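Local coordinates for protein Tox3 (Phaeosphaeria nodorum, PDB 6WES) that acts as a necrotrophic effector of a fungal pathogen, a secreted beta-barrel toxin probably recognised in the host through the susceptibility factor Snn3, at residues 7-12 and 100-105; 27-32 and 47-52; 53-58 and 75-80. All blocks are in the same frame, centred on the assembly; numbering follows the deposited sequence.

Overall arrangement
Three contacts lie within about 11 Å of one another, centre to centre, in the middle of an all-beta, antiparallel barrel. From the N terminus, residues 7-12 on strand 2-16 come first, but their partners at 100-105 arrive only late, so contact 1 closes the longest loop and spans the barrel interior. Both other contacts fall within that loop. Contact 2 closes early, as the hairpin 27-32 with 47-52; contact 3 follows in series, joining 53-58 to 75-80. The backbone links them: 7-12 hydrogen-bonds to 27-32, and 100-105 to 75-80. Packing of W49 on I75 and V27 on V55 ties contacts 2 and 3 together.

Contact 1. Residues 7-12 and 100-105; sequences INFGTR and QPFTLG
Q100 meets T11 across the inside of a beta barrel, where strands 92-105 and 2-16, not neighbours in the sheet, face each other with 146° between the N-to-C directions of the two short segments, so roughly antiparallel. The backbones are too far apart to pair, and side chains do the joining. With CG anti to the backbone N (chi1 175°) and a bend at chi2, the chain of Q100 curls until NE2 donates to P101 O at 3.0 Å; this oxygen lies in the plane of the amide. NE2 also bonds Q123 O, which helps fix the rotation of the group and leaves OE1 turned to T11, 3.3 Å from its CG2. One water donates to both Q100 OE1 and T11 O. Glutamine suits the place because its flexible arm carries a donor and an acceptor into a buried setting.

P101 adds its carbonyl rather than its ring. A second water donates to P101 O at 2.9 Å and sits 2.8 Å from T11 OG1, so P101 O receives both the water and the amide of Q100.

At F102 the contact becomes mostly apolar. Its ring slides past T11 in the opposite sense, CE1 coming 3.5 Å from T11 OG1, while CD1 lies 3.7 Å from F9 CB. V27, V29 and W49 also pack on this ring, a broad flat filler well fitted to the core between the strands.

T103 points away, and its hydroxyl bonds T74 and Q123. The branched end of L104 then returns to the interface, crossing F9 at about a right angle. Its methyl CD1 meets the phenyl group of F9 at the edge, in the ring plane, 3.8 Å from CZ, and the same methyl lies 4.0 Å from I7 CG2.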
ATOM      1  N   ILE A   7     -11.400   3.272  -7.631  1.00 10.52           N
ATOM      2  CA  ILE A   7     -10.177   3.681  -8.300  1.00 11.19           C
ATOM      3  C   ILE A   7      -9.090   2.735  -7.839  1.00 11.62           C
ATOM      4  O   ILE A   7      -9.077   2.294  -6.689  1.00 11.62           O
ATOM      5  CB  ILE A   7      -9.823   5.162  -7.993  1.00 13.69           C
ATOM      6  CG1 ILE A   7      -8.520   5.586  -8.689  1.00 19.25           C
ATOM      7  CG2 ILE A   7      -9.677   5.392  -6.506  1.00 14.00           C
ATOM      8  CD1 ILE A   7      -8.665   5.930 -10.148  1.00 25.59           C
ATOM      9  N   ASN A   8      -8.154   2.450  -8.726  1.00 11.58           N
ATOM     10  CA  ASN A   8      -7.045   1.564  -8.428  1.00 13.08           C
ATOM     11  C   ASN A   8      -5.748   2.350  -8.435  1.00 12.56           C
ATOM     12  O   ASN A   8      -5.588   3.302  -9.202  1.00 14.35           O
ATOM     13  CB  ASN A   8      -6.969   0.424  -9.448  1.00 19.59           C
ATOM     14  CG  ASN A   8      -7.934  -0.710  -9.123  1.00 28.01           C
ATOM     15  OD1 ASN A   8      -7.522  -1.832  -8.791  1.00 28.89           O
ATOM     16  ND2 ASN A   8      -9.224  -0.415  -9.192  1.00 31.05           N
ATOM     17  N   PHE A   9      -4.816   1.937  -7.581  1.00  9.66           N
ATOM     18  CA  PHE A   9      -3.462   2.457  -7.565  1.00 12.23           C
ATOM     19  C   PHE A   9      -2.482   1.296  -7.499  1.00 10.65           C
ATOM     20  O   PHE A   9      -2.802   0.208  -7.000  1.00 12.06           O
ATOM     21  CB  PHE A   9      -3.220   3.314  -6.312  1.00 14.74           C
ATOM     22  CG  PHE A   9      -4.165   4.471  -6.176  1.00 15.61           C
ATOM     23  CD1 PHE A   9      -4.214   5.475  -7.150  1.00 17.46           C
ATOM     24  CD2 PHE A   9      -5.036   4.545  -5.113  1.00 16.22           C
ATOM     25  CE1 PHE A   9      -5.101   6.547  -7.029  1.00 18.21           C
ATOM     26  CE2 PHE A   9      -5.911   5.613  -4.992  1.00 15.83           C
ATOM     27  CZ  PHE A   9      -5.939   6.614  -5.940  1.00 19.78           C
ATOM     28  N   GLY A  10      -1.270   1.544  -7.974  1.00 10.63           N
ATOM     29  CA  GLY A  10      -0.241   0.532  -7.879  1.00 10.39           C
ATOM     30  C   GLY A  10       1.127   1.175  -7.817  1.00 11.42           C
ATOM     31  O   GLY A  10       1.394   2.160  -8.523  1.00 13.26           O
ATOM     32  N   THR A  11       2.015   0.630  -6.996  1.00 10.71           N
ATOM     33  CA  THR A  11       3.391   1.099  -6.900  1.00 10.14           C
ATOM     34  C   THR A  11       4.334  -0.092  -6.956  1.00  9.11           C
ATOM     35  O   THR A  11       4.151  -1.085  -6.228  1.00 10.50           O
ATOM     36  CB  THR A  11       3.588   1.910  -5.621  1.00 10.58           C
ATOM     37  OG1 THR A  11       2.648   2.999  -5.636  1.00 12.21           O
ATOM     38  CG2 THR A  11       5.015   2.440  -5.505  1.00 10.17           C
ATOM     39  N   ARG A  12       5.345   0.018  -7.804  1.00 10.48           N
ATOM     40  CA  ARG A  12       6.433  -0.942  -7.885  1.00 10.07           C
ATOM     41  C   ARG A  12       7.624  -0.352  -7.143  1.00 10.69           C
ATOM     42  O   ARG A  12       7.883   0.858  -7.227  1.00 12.02           O
ATOM     43  CB  ARG A  12       6.806  -1.161  -9.364  1.00 11.88           C
ATOM     44  CG  ARG A  12       8.079  -1.971  -9.623  1.00 12.30           C
ATOM     45  CD  ARG A  12       8.204  -2.359 -11.092  1.00 14.53           C
ATOM     46  NE  ARG A  12       7.072  -3.191 -11.506  1.00 13.93           N
ATOM     47  CZ  ARG A  12       6.835  -3.571 -12.764  1.00 14.49           C
ATOM     48  NH1 ARG A  12       7.657  -3.181 -13.734  1.00 17.76           N
ATOM     49  NH2 ARG A  12       5.797  -4.347 -13.046  1.00 15.56           N
ATOM     50  N   GLN A 100       3.921   0.089   2.160  1.00  9.01           N
ATOM     51  CA  GLN A 100       3.725   0.920   0.971  1.00  8.36           C
ATOM     52  C   GLN A 100       2.579   1.902   1.184  1.00  8.81           C
ATOM     53  O   GLN A 100       1.406   1.481   1.232  1.00 10.11           O
ATOM     54  CB  GLN A 100       3.445  -0.001  -0.213  1.00  9.28           C
ATOM     55  CG  GLN A 100       3.089   0.704  -1.527  1.00  9.77           C
ATOM     56  CD  GLN A 100       4.219   1.568  -2.028  1.00 10.48           C
ATOM     57  OE1 GLN A 100       5.231   1.055  -2.512  1.00 11.89           O
ATOM     58  NE2 GLN A 100       4.067   2.890  -1.914  1.00 10.75           N
ATOM     59  N   PRO A 101       2.838   3.198   1.331  1.00  8.04           N
ATOM     60  CA  PRO A 101       1.745   4.168   1.483  1.00  9.66           C
ATOM     61  C   PRO A 101       1.032   4.428   0.169  1.00  9.87           C
ATOM     62  O   PRO A 101       1.619   4.331  -0.915  1.00 10.11           O
ATOM     63  CB  PRO A 101       2.449   5.450   1.948  1.00 10.43           C
ATOM     64  CG  PRO A 101       3.844   5.060   2.307  1.00 13.69           C
ATOM     65  CD  PRO A 101       4.167   3.809   1.519  1.00 10.24           C
ATOM     66  N   PHE A 102      -0.257   4.772   0.286  1.00  9.44           N
ATOM     67  CA  PHE A 102      -1.056   5.294  -0.821  1.00 10.08           C
ATOM     68  C   PHE A 102      -1.905   6.442  -0.301  1.00 11.01           C
ATOM     69  O   PHE A 102      -2.355   6.418   0.845  1.00 10.89           O
ATOM     70  CB  PHE A 102      -2.021   4.243  -1.399  1.00 10.92           C
ATOM     71  CG  PHE A 102      -1.338   3.092  -2.091  1.00 10.06           C
ATOM     72  CD1 PHE A 102      -0.961   3.214  -3.418  1.00  9.45           C
ATOM     73  CD2 PHE A 102      -1.077   1.895  -1.415  1.00  9.70           C
ATOM     74  CE1 PHE A 102      -0.322   2.179  -4.074  1.00 11.68           C
ATOM     75  CE2 PHE A 102      -0.435   0.825  -2.063  1.00  9.25           C
ATOM     76  CZ  PHE A 102      -0.068   0.979  -3.393  1.00 10.85           C
ATOM     77  N   THR A 103      -2.112   7.454  -1.139  1.00 10.91           N
ATOM     78  CA  THR A 103      -2.905   8.614  -0.765  1.00 10.28           C
ATOM     79  C   THR A 103      -3.950   8.851  -1.837  1.00 10.70           C
ATOM     80  O   THR A 103      -3.639   8.810  -3.030  1.00 12.81           O
ATOM     81  CB  THR A 103      -2.045   9.864  -0.583  1.00 12.41           C
ATOM     82  OG1 THR A 103      -1.135   9.643   0.503  1.00 15.15           O
ATOM     83  CG2 THR A 103      -2.889  11.120  -0.310  1.00 14.35           C
ATOM     84  N   LEU A 104      -5.171   9.088  -1.398  1.00  9.81           N
ATOM     85  CA  LEU A 104      -6.292   9.453  -2.248  1.00 11.72           C
ATOM     86  C   LEU A 104      -6.526  10.944  -2.040  1.00 11.88           C
ATOM     87  O   LEU A 104      -6.773  11.374  -0.905  1.00 13.27           O
ATOM     88  CB  LEU A 104      -7.497   8.638  -1.774  1.00 14.34           C
ATOM     89  CG  LEU A 104      -8.840   8.713  -2.455  1.00 16.06           C
ATOM     90  CD1 LEU A 104      -8.758   8.236  -3.880  1.00 16.15           C
ATOM     91  CD2 LEU A 104      -9.813   7.869  -1.649  1.00 18.11           C
ATOM     92  N   GLY A 105      -6.455  11.727  -3.115  1.00  9.88           N
ATOM     93  CA  GLY A 105      -6.644  13.170  -3.055  1.00 10.68           C
ATOM     94  C   GLY A 105      -7.976  13.563  -3.672  1.00 12.19           C
ATOM     95  O   GLY A 105      -8.362  13.025  -4.712  1.00 12.11           O
TER
HETATM   96  O   HOH W   1       2.086   4.935  -3.721  1.00 11.21           O
HETATM   97  O   HOH W   2       5.999  -1.226  -3.860  1.00 11.36           O

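Contact 2. Residues 27-32 and 47-52; sequences VKVRAD and VTWSNA
R30 and S50 form a hydrogen-bonded pair of an antiparallel beta hairpin, S50 N giving to R30 O at 2.8 Å and R30 N to S50 O. D32 and T48 repeat the pattern. At the corner, where the chain turns at A52, A52 N gives to K28 O, with the donor 43° above the carbonyl plane; the backbone of K28 also bonds L53 just beyond.

On the inward side, A31 CB lies over one face of the W49 indole, 4.0 Å from CE3, and V47 CG1 covers the same face. V29 CG2 comes to the indole edge, 3.9 Å from W49 CZ3. A small alanine lets the broad indole lie close to the strand.

On the side of R30, S50, D32 and T48, the extended arginine grips its strand-mate side-on: R30 NE reaches D32 OD2 at 2.8 Å and R30 NH2 meets the syn lone pair of D32 OD1 at 2.9 Å. Beside this salt bridge a water connects D32 OD2 and T48 O with S50 OG, which is 2.7 Å away from it.

Strand 23-36 is flanked by strand 2-16, where V29 pairs with F9, while V47 passes the sheet on to V64 of strand 63-66.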
ATOM      1  N   VAL A  27       2.712  -3.650  -5.631  1.00 10.73           N
ATOM      2  CA  VAL A  27       1.619  -3.589  -4.665  1.00 10.00           C
ATOM      3  C   VAL A  27       0.486  -2.822  -5.326  1.00 10.11           C
ATOM      4  O   VAL A  27       0.706  -1.718  -5.839  1.00 11.53           O
ATOM      5  CB  VAL A  27       2.061  -2.883  -3.369  1.00 10.77           C
ATOM      6  CG1 VAL A  27       0.911  -2.830  -2.373  1.00 12.79           C
ATOM      7  CG2 VAL A  27       3.244  -3.610  -2.748  1.00 14.61           C
ATOM      8  N   LYS A  28      -0.706  -3.400  -5.346  1.00  9.25           N
ATOM      9  CA  LYS A  28      -1.856  -2.735  -5.951  1.00 10.44           C
ATOM     10  C   LYS A  28      -3.011  -2.711  -4.964  1.00  9.87           C
ATOM     11  O   LYS A  28      -3.248  -3.685  -4.237  1.00 10.99           O
ATOM     12  CB  LYS A  28      -2.309  -3.452  -7.233  1.00 12.73           C
ATOM     13  CG  LYS A  28      -1.283  -3.446  -8.351  1.00 12.91           C
ATOM     14  CD  LYS A  28      -1.806  -4.209  -9.538  1.00 15.53           C
ATOM     15  CE  LYS A  28      -0.743  -4.362 -10.623  1.00 18.34           C
ATOM     16  NZ  LYS A  28      -1.294  -5.095 -11.812  1.00 22.32           N
ATOM     17  N   VAL A  29      -3.722  -1.586  -4.934  1.00  9.72           N
ATOM     18  CA  VAL A  29      -4.872  -1.427  -4.055  1.00  9.18           C
ATOM     19  C   VAL A  29      -6.039  -0.858  -4.843  1.00 10.14           C
ATOM     20  O   VAL A  29      -5.873  -0.279  -5.921  1.00  9.69           O
ATOM     21  CB  VAL A  29      -4.561  -0.524  -2.849  1.00  9.65           C
ATOM     22  CG1 VAL A  29      -3.421  -1.122  -2.008  1.00 10.58           C
ATOM     23  CG2 VAL A  29      -4.209   0.904  -3.306  1.00 11.36           C
ATOM     24  N   ARG A  30      -7.237  -1.008  -4.275  1.00  8.82           N
ATOM     25  CA  ARG A  30      -8.452  -0.403  -4.792  1.00  8.55           C
ATOM     26  C   ARG A  30      -9.048   0.420  -3.662  1.00  8.63           C
ATOM     27  O   ARG A  30      -8.966   0.021  -2.491  1.00  9.85           O
ATOM     28  CB  ARG A  30      -9.432  -1.509  -5.205  1.00 10.22           C
ATOM     29  CG  ARG A  30     -10.815  -1.014  -5.605  1.00 12.27           C
ATOM     30  CD  ARG A  30     -11.604  -2.136  -6.209  1.00 16.33           C
ATOM     31  NE  ARG A  30     -13.013  -1.777  -6.260  1.00 18.69           N
ATOM     32  CZ  ARG A  30     -13.862  -2.188  -7.195  1.00 23.76           C
ATOM     33  NH1 ARG A  30     -13.453  -2.968  -8.190  1.00 26.17           N
ATOM     34  NH2 ARG A  30     -15.121  -1.792  -7.138  1.00 21.40           N
ATOM     35  N   ALA A  31      -9.620   1.575  -3.998  1.00  8.83           N
ATOM     36  CA  ALA A  31     -10.396   2.364  -3.043  1.00  8.64           C
ATOM     37  C   ALA A  31     -11.814   2.470  -3.569  1.00  9.15           C
ATOM     38  O   ALA A  31     -12.026   2.783  -4.754  1.00 10.26           O
ATOM     39  CB  ALA A  31      -9.826   3.769  -2.836  1.00 10.48           C
ATOM     40  N   ASP A  32     -12.786   2.207  -2.709  1.00  9.22           N
ATOM     41  CA  ASP A  32     -14.187   2.391  -3.059  1.00 10.86           C
ATOM     42  C   ASP A  32     -14.707   3.572  -2.251  1.00 10.47           C
ATOM     43  O   ASP A  32     -14.443   3.665  -1.039  1.00 10.53           O
ATOM     44  CB  ASP A  32     -14.996   1.106  -2.802  1.00 12.58           C
ATOM     45  CG  ASP A  32     -14.767   0.037  -3.886  1.00 17.56           C
ATOM     46  OD1 ASP A  32     -15.554  -0.059  -4.857  1.00 19.51           O
ATOM     47  OD2 ASP A  32     -13.790  -0.727  -3.772  1.00 21.65           O
ATOM     48  N   VAL A  47     -14.363   5.773   2.902  1.00 10.68           N
ATOM     49  CA  VAL A  47     -13.477   5.113   1.949  1.00  9.64           C
ATOM     50  C   VAL A  47     -13.187   3.700   2.440  1.00 10.90           C
ATOM     51  O   VAL A  47     -12.874   3.497   3.623  1.00 14.11           O
ATOM     52  CB  VAL A  47     -12.174   5.918   1.787  1.00 10.16           C
ATOM     53  CG1 VAL A  47     -11.178   5.185   0.922  1.00 12.18           C
ATOM     54  CG2 VAL A  47     -12.466   7.307   1.200  1.00 11.29           C
ATOM     55  N   THR A  48     -13.280   2.725   1.543  1.00  8.87           N
ATOM     56  CA  THR A  48     -12.831   1.364   1.836  1.00  9.38           C
ATOM     57  C   THR A  48     -11.649   1.046   0.932  1.00  8.13           C
ATOM     58  O   THR A  48     -11.804   0.974  -0.294  1.00  9.78           O
ATOM     59  CB  THR A  48     -13.964   0.368   1.583  1.00 10.14           C
ATOM     60  OG1 THR A  48     -15.035   0.630   2.507  1.00 12.09           O
ATOM     61  CG2 THR A  48     -13.503  -1.101   1.760  1.00 12.09           C
ATOM     62  N   TRP A  49     -10.481   0.828   1.526  1.00  7.79           N
ATOM     63  CA  TRP A  49      -9.318   0.342   0.781  1.00  7.52           C
ATOM     64  C   TRP A  49      -9.353  -1.179   0.765  1.00  9.04           C
ATOM     65  O   TRP A  49      -9.715  -1.810   1.780  1.00 10.20           O
ATOM     66  CB  TRP A  49      -8.022   0.765   1.474  1.00  8.37           C
ATOM     67  CG  TRP A  49      -7.760   2.250   1.552  1.00  7.69           C
ATOM     68  CD1 TRP A  49      -8.043   3.075   2.595  1.00  8.27           C
ATOM     69  CD2 TRP A  49      -7.097   3.054   0.570  1.00  8.89           C
ATOM     70  NE1 TRP A  49      -7.597   4.349   2.331  1.00 10.00           N
ATOM     71  CE2 TRP A  49      -7.014   4.358   1.093  1.00  9.27           C
ATOM     72  CE3 TRP A  49      -6.555   2.788  -0.693  1.00  9.61           C
ATOM     73  CZ2 TRP A  49      -6.403   5.401   0.400  1.00 10.00           C
ATOM     74  CZ3 TRP A  49      -5.937   3.824  -1.378  1.00  9.55           C
ATOM     75  CH2 TRP A  49      -5.877   5.113  -0.830  1.00 10.78           C
ATOM     76  N   SER A  50      -8.931  -1.777  -0.345  1.00  8.27           N
ATOM     77  CA  SER A  50      -8.878  -3.233  -0.418  1.00  9.57           C
ATOM     78  C   SER A  50      -7.683  -3.685  -1.247  1.00  9.17           C
ATOM     79  O   SER A  50      -7.121  -2.930  -2.044  1.00  9.32           O
ATOM     80  CB  SER A  50     -10.172  -3.824  -0.975  1.00 11.50           C
ATOM     81  OG  SER A  50     -10.392  -3.353  -2.289  1.00 12.34           O
ATOM     82  N   ASN A  51      -7.296  -4.941  -1.036  1.00  9.52           N
ATOM     83  CA  ASN A  51      -6.183  -5.532  -1.766  1.00  8.88           C
ATOM     84  C   ASN A  51      -6.555  -5.748  -3.227  1.00 11.53           C
ATOM     85  O   ASN A  51      -7.633  -6.276  -3.536  1.00 14.52           O
ATOM     86  CB  ASN A  51      -5.871  -6.903  -1.157  1.00 11.43           C
ATOM     87  CG  ASN A  51      -4.756  -7.630  -1.904  1.00 13.03           C
ATOM     88  OD1 ASN A  51      -3.771  -7.023  -2.310  1.00 11.99           O
ATOM     89  ND2 ASN A  51      -4.911  -8.930  -2.079  1.00 18.10           N
ATOM     90  N   ALA A  52      -5.667  -5.345  -4.133  1.00 11.29           N
ATOM     91  CA  ALA A  52      -5.687  -5.829  -5.506  1.00 13.20           C
ATOM     92  C   ALA A  52      -4.502  -6.730  -5.823  1.00 14.52           C
ATOM     93  O   ALA A  52      -4.656  -7.682  -6.588  1.00 20.01           O
ATOM     94  CB  ALA A  52      -5.768  -4.658  -6.505  1.00 13.79           C
TER
HETATM   95  O   HOH W   3     -12.115  -1.269  -1.884  1.00 13.76           O

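Contact 3. Residues 53-58 and 75-80; sequences LNVDRF and ITAIHD
D56 and R57 both face I78, a classic beta bulge: D56 N donates to I78 O at 2.8 Å, R57 N bonds the same oxygen weakly, and I78 N returns to R57 O at 2.8 Å. At the bulge the carboxylate of D56 reaches along strand 72-85, where OD2 accepts D80 N at 2.7 Å on its anti side, 26° out of the carboxylate plane, and takes a weak bond from H79 ND1 at the edge of the imidazole.

N54 covers a face of that imidazole. Its CB stands 3.8 Å from the H79 ring centroid, and the amide, bonded through ND2 to D26 O, is stacked 23° from the ring plane. R57, the other bulge residue, with CG between backbone N and carbonyl carbon (chi1 58°) and its chain extended to NE, lays its guanidinium over I78, NH2 3.7 Å from CG2; a water joins NH2 to D80 OD2. The inward side is apolar: V55 CG2 touches A77 CB at 3.7 Å, and F58 CD1 meets I75 CG1 at 3.8 Å. The small A77 methyl leaves room for the V55 isopropyl and F58 ring.

D56 OD2 and D80 OD2 lie 4.2 Å apart, a like-charge closeness that D80 N, the water and, at D80 OD1, Q97 would probably soften. With ND1 directed at D56 and NE2 bonded to R25 NH2, H79 is probably the neutral tautomer protonated at ND1.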
ATOM      1  N   LEU A  53      -3.336  -6.481  -5.231  1.00 12.80           N
ATOM      2  CA  LEU A  53      -2.191  -7.381  -5.375  1.00 12.86           C
ATOM      3  C   LEU A  53      -1.236  -7.149  -4.221  1.00 12.48           C
ATOM      4  O   LEU A  53      -0.781  -6.019  -4.021  1.00 11.29           O
ATOM      5  CB  LEU A  53      -1.450  -7.128  -6.686  1.00 13.39           C
ATOM      6  CG  LEU A  53      -0.140  -7.916  -6.808  1.00 16.23           C
ATOM      7  CD1 LEU A  53      -0.434  -9.391  -6.929  1.00 18.38           C
ATOM      8  CD2 LEU A  53       0.664  -7.433  -7.998  1.00 17.14           C
ATOM      9  N   ASN A  54      -0.897  -8.223  -3.510  1.00 11.83           N
ATOM     10  CA  ASN A  54       0.180  -8.290  -2.524  1.00 14.59           C
ATOM     11  C   ASN A  54      -0.080  -7.529  -1.236  1.00 16.08           C
ATOM     12  O   ASN A  54       0.854  -7.299  -0.470  1.00 21.96           O
ATOM     13  CB  ASN A  54       1.546  -7.914  -3.106  1.00 13.52           C
ATOM     14  CG  ASN A  54       2.133  -9.027  -3.930  1.00 14.62           C
ATOM     15  OD1 ASN A  54       1.851 -10.206  -3.687  1.00 15.54           O
ATOM     16  ND2 ASN A  54       2.950  -8.674  -4.907  1.00 14.04           N
ATOM     17  N   VAL A  55      -1.308  -7.154  -0.917  1.00 11.56           N
ATOM     18  CA  VAL A  55      -1.580  -6.521   0.369  1.00 11.73           C
ATOM     19  C   VAL A  55      -2.141  -7.556   1.330  1.00 12.51           C
ATOM     20  O   VAL A  55      -3.239  -8.092   1.116  1.00 14.61           O
ATOM     21  CB  VAL A  55      -2.514  -5.309   0.242  1.00 12.84           C
ATOM     22  CG1 VAL A  55      -2.674  -4.638   1.615  1.00 13.48           C
ATOM     23  CG2 VAL A  55      -1.984  -4.332  -0.772  1.00 12.94           C
ATOM     24  N   ASP A  56      -1.393  -7.815   2.401  1.00 11.00           N
ATOM     25  CA  ASP A  56      -1.840  -8.723   3.448  1.00 12.00           C
ATOM     26  C   ASP A  56      -2.725  -8.038   4.477  1.00 12.88           C
ATOM     27  O   ASP A  56      -3.595  -8.686   5.073  1.00 14.77           O
ATOM     28  CB  ASP A  56      -0.608  -9.336   4.111  1.00 13.06           C
ATOM     29  CG  ASP A  56       0.180 -10.173   3.135  1.00 20.48           C
ATOM     30  OD1 ASP A  56      -0.383 -11.177   2.696  1.00 27.05           O
ATOM     31  OD2 ASP A  56       1.314  -9.819   2.732  1.00 24.43           O
ATOM     32  N   ARG A  57      -2.530  -6.744   4.705  1.00 11.04           N
ATOM     33  CA  ARG A  57      -3.364  -5.972   5.623  1.00 10.51           C
ATOM     34  C   ARG A  57      -3.021  -4.514   5.401  1.00  9.72           C
ATOM     35  O   ARG A  57      -1.964  -4.186   4.848  1.00 10.01           O
ATOM     36  CB  ARG A  57      -3.163  -6.355   7.098  1.00 12.38           C
ATOM     37  CG  ARG A  57      -1.748  -6.206   7.590  1.00 13.62           C
ATOM     38  CD  ARG A  57      -1.587  -6.658   9.053  1.00 13.32           C
ATOM     39  NE  ARG A  57      -0.174  -6.664   9.390  1.00 14.67           N
ATOM     40  CZ  ARG A  57       0.489  -5.608   9.858  1.00 14.21           C
ATOM     41  NH1 ARG A  57      -0.145  -4.465  10.091  1.00 13.33           N
ATOM     42  NH2 ARG A  57       1.801  -5.702  10.084  1.00 15.85           N
ATOM     43  N   PHE A  58      -3.906  -3.642   5.840  1.00 10.24           N
ATOM     44  CA  PHE A  58      -3.680  -2.212   5.826  1.00  9.73           C
ATOM     45  C   PHE A  58      -3.454  -1.728   7.248  1.00 11.20           C
ATOM     46  O   PHE A  58      -3.932  -2.333   8.211  1.00 13.65           O
ATOM     47  CB  PHE A  58      -4.880  -1.480   5.245  1.00  9.61           C
ATOM     48  CG  PHE A  58      -5.055  -1.687   3.757  1.00  9.21           C
ATOM     49  CD1 PHE A  58      -4.474  -0.818   2.866  1.00  8.81           C
ATOM     50  CD2 PHE A  58      -5.810  -2.752   3.266  1.00  9.83           C
ATOM     51  CE1 PHE A  58      -4.654  -0.986   1.503  1.00  9.59           C
ATOM     52  CE2 PHE A  58      -5.981  -2.931   1.898  1.00 11.21           C
ATOM     53  CZ  PHE A  58      -5.410  -2.050   1.021  1.00 10.69           C
ATOM     54  N   ILE A  75      -3.150   5.739   3.581  1.00 10.49           N
ATOM     55  CA  ILE A  75      -3.129   4.433   4.236  1.00  8.80           C
ATOM     56  C   ILE A  75      -1.789   3.774   3.938  1.00  9.36           C
ATOM     57  O   ILE A  75      -1.114   4.132   2.982  1.00 10.21           O
ATOM     58  CB  ILE A  75      -4.316   3.579   3.730  1.00 10.66           C
ATOM     59  CG1 ILE A  75      -4.676   2.457   4.717  1.00 10.00           C
ATOM     60  CG2 ILE A  75      -4.063   3.026   2.352  1.00 12.27           C
ATOM     61  CD1 ILE A  75      -5.362   2.976   6.006  1.00 14.31           C
ATOM     62  N   THR A  76      -1.397   2.805   4.763  1.00  9.35           N
ATOM     63  CA  THR A  76      -0.200   2.014   4.491  1.00  9.27           C
ATOM     64  C   THR A  76      -0.617   0.579   4.195  1.00 10.00           C
ATOM     65  O   THR A  76      -1.304  -0.052   5.011  1.00 10.88           O
ATOM     66  CB  THR A  76       0.757   2.070   5.686  1.00 12.00           C
ATOM     67  OG1 THR A  76       1.160   3.434   5.900  1.00 18.64           O
ATOM     68  CG2 THR A  76       1.988   1.181   5.449  1.00 14.01           C
ATOM     69  N   ALA A  77      -0.224   0.063   3.034  1.00  9.46           N
ATOM     70  CA  ALA A  77      -0.429  -1.341   2.696  1.00  8.39           C
ATOM     71  C   ALA A  77       0.770  -2.149   3.167  1.00  9.46           C
ATOM     72  O   ALA A  77       1.919  -1.746   2.936  1.00 11.90           O
ATOM     73  CB  ALA A  77      -0.588  -1.475   1.180  1.00 10.94           C
ATOM     74  N   ILE A  78       0.520  -3.284   3.803  1.00  9.51           N
ATOM     75  CA  ILE A  78       1.572  -4.127   4.363  1.00  9.03           C
ATOM     76  C   ILE A  78       1.606  -5.432   3.582  1.00 10.50           C
ATOM     77  O   ILE A  78       0.566  -6.079   3.407  1.00 12.44           O
ATOM     78  CB  ILE A  78       1.291  -4.437   5.845  1.00 11.16           C
ATOM     79  CG1 ILE A  78       1.033  -3.176   6.659  1.00 15.29           C
ATOM     80  CG2 ILE A  78       2.436  -5.269   6.440  1.00 14.08           C
ATOM     81  CD1 ILE A  78       2.271  -2.337   6.853  1.00 16.51           C
ATOM     82  N   HIS A  79       2.802  -5.839   3.139  1.00 10.39           N
ATOM     83  CA  HIS A  79       3.021  -7.053   2.370  1.00 10.85           C
ATOM     84  C   HIS A  79       4.137  -7.837   3.050  1.00 12.81           C
ATOM     85  O   HIS A  79       5.227  -7.301   3.241  1.00 12.31           O
ATOM     86  CB  HIS A  79       3.437  -6.668   0.933  1.00 13.43           C
ATOM     87  CG  HIS A  79       3.926  -7.814   0.100  1.00 14.53           C
ATOM     88  ND1 HIS A  79       3.275  -9.020   0.015  1.00 15.83           N
ATOM     89  CD2 HIS A  79       5.007  -7.914  -0.712  1.00 13.95           C
ATOM     90  CE1 HIS A  79       3.933  -9.824  -0.803  1.00 15.61           C
ATOM     91  NE2 HIS A  79       4.988  -9.170  -1.262  1.00 16.01           N
ATOM     92  N   ASP A  80       3.870  -9.089   3.426  1.00 11.59           N
ATOM     93  CA  ASP A  80       4.862  -9.969   4.046  1.00 11.33           C
ATOM     94  C   ASP A  80       5.245 -11.091   3.082  1.00 13.13           C
ATOM     95  O   ASP A  80       4.382 -11.650   2.400  1.00 14.53           O
ATOM     96  CB  ASP A  80       4.290 -10.595   5.333  1.00 18.10           C
ATOM     97  CG  ASP A  80       3.793  -9.547   6.316  1.00 25.00           C
ATOM     98  OD1 ASP A  80       4.583  -8.642   6.644  1.00 22.69           O
ATOM     99  OD2 ASP A  80       2.608  -9.607   6.744  1.00 28.62           O
TER
HETATM  100  O   HOH W   4       2.328  -8.536   9.373  1.00 23.50           O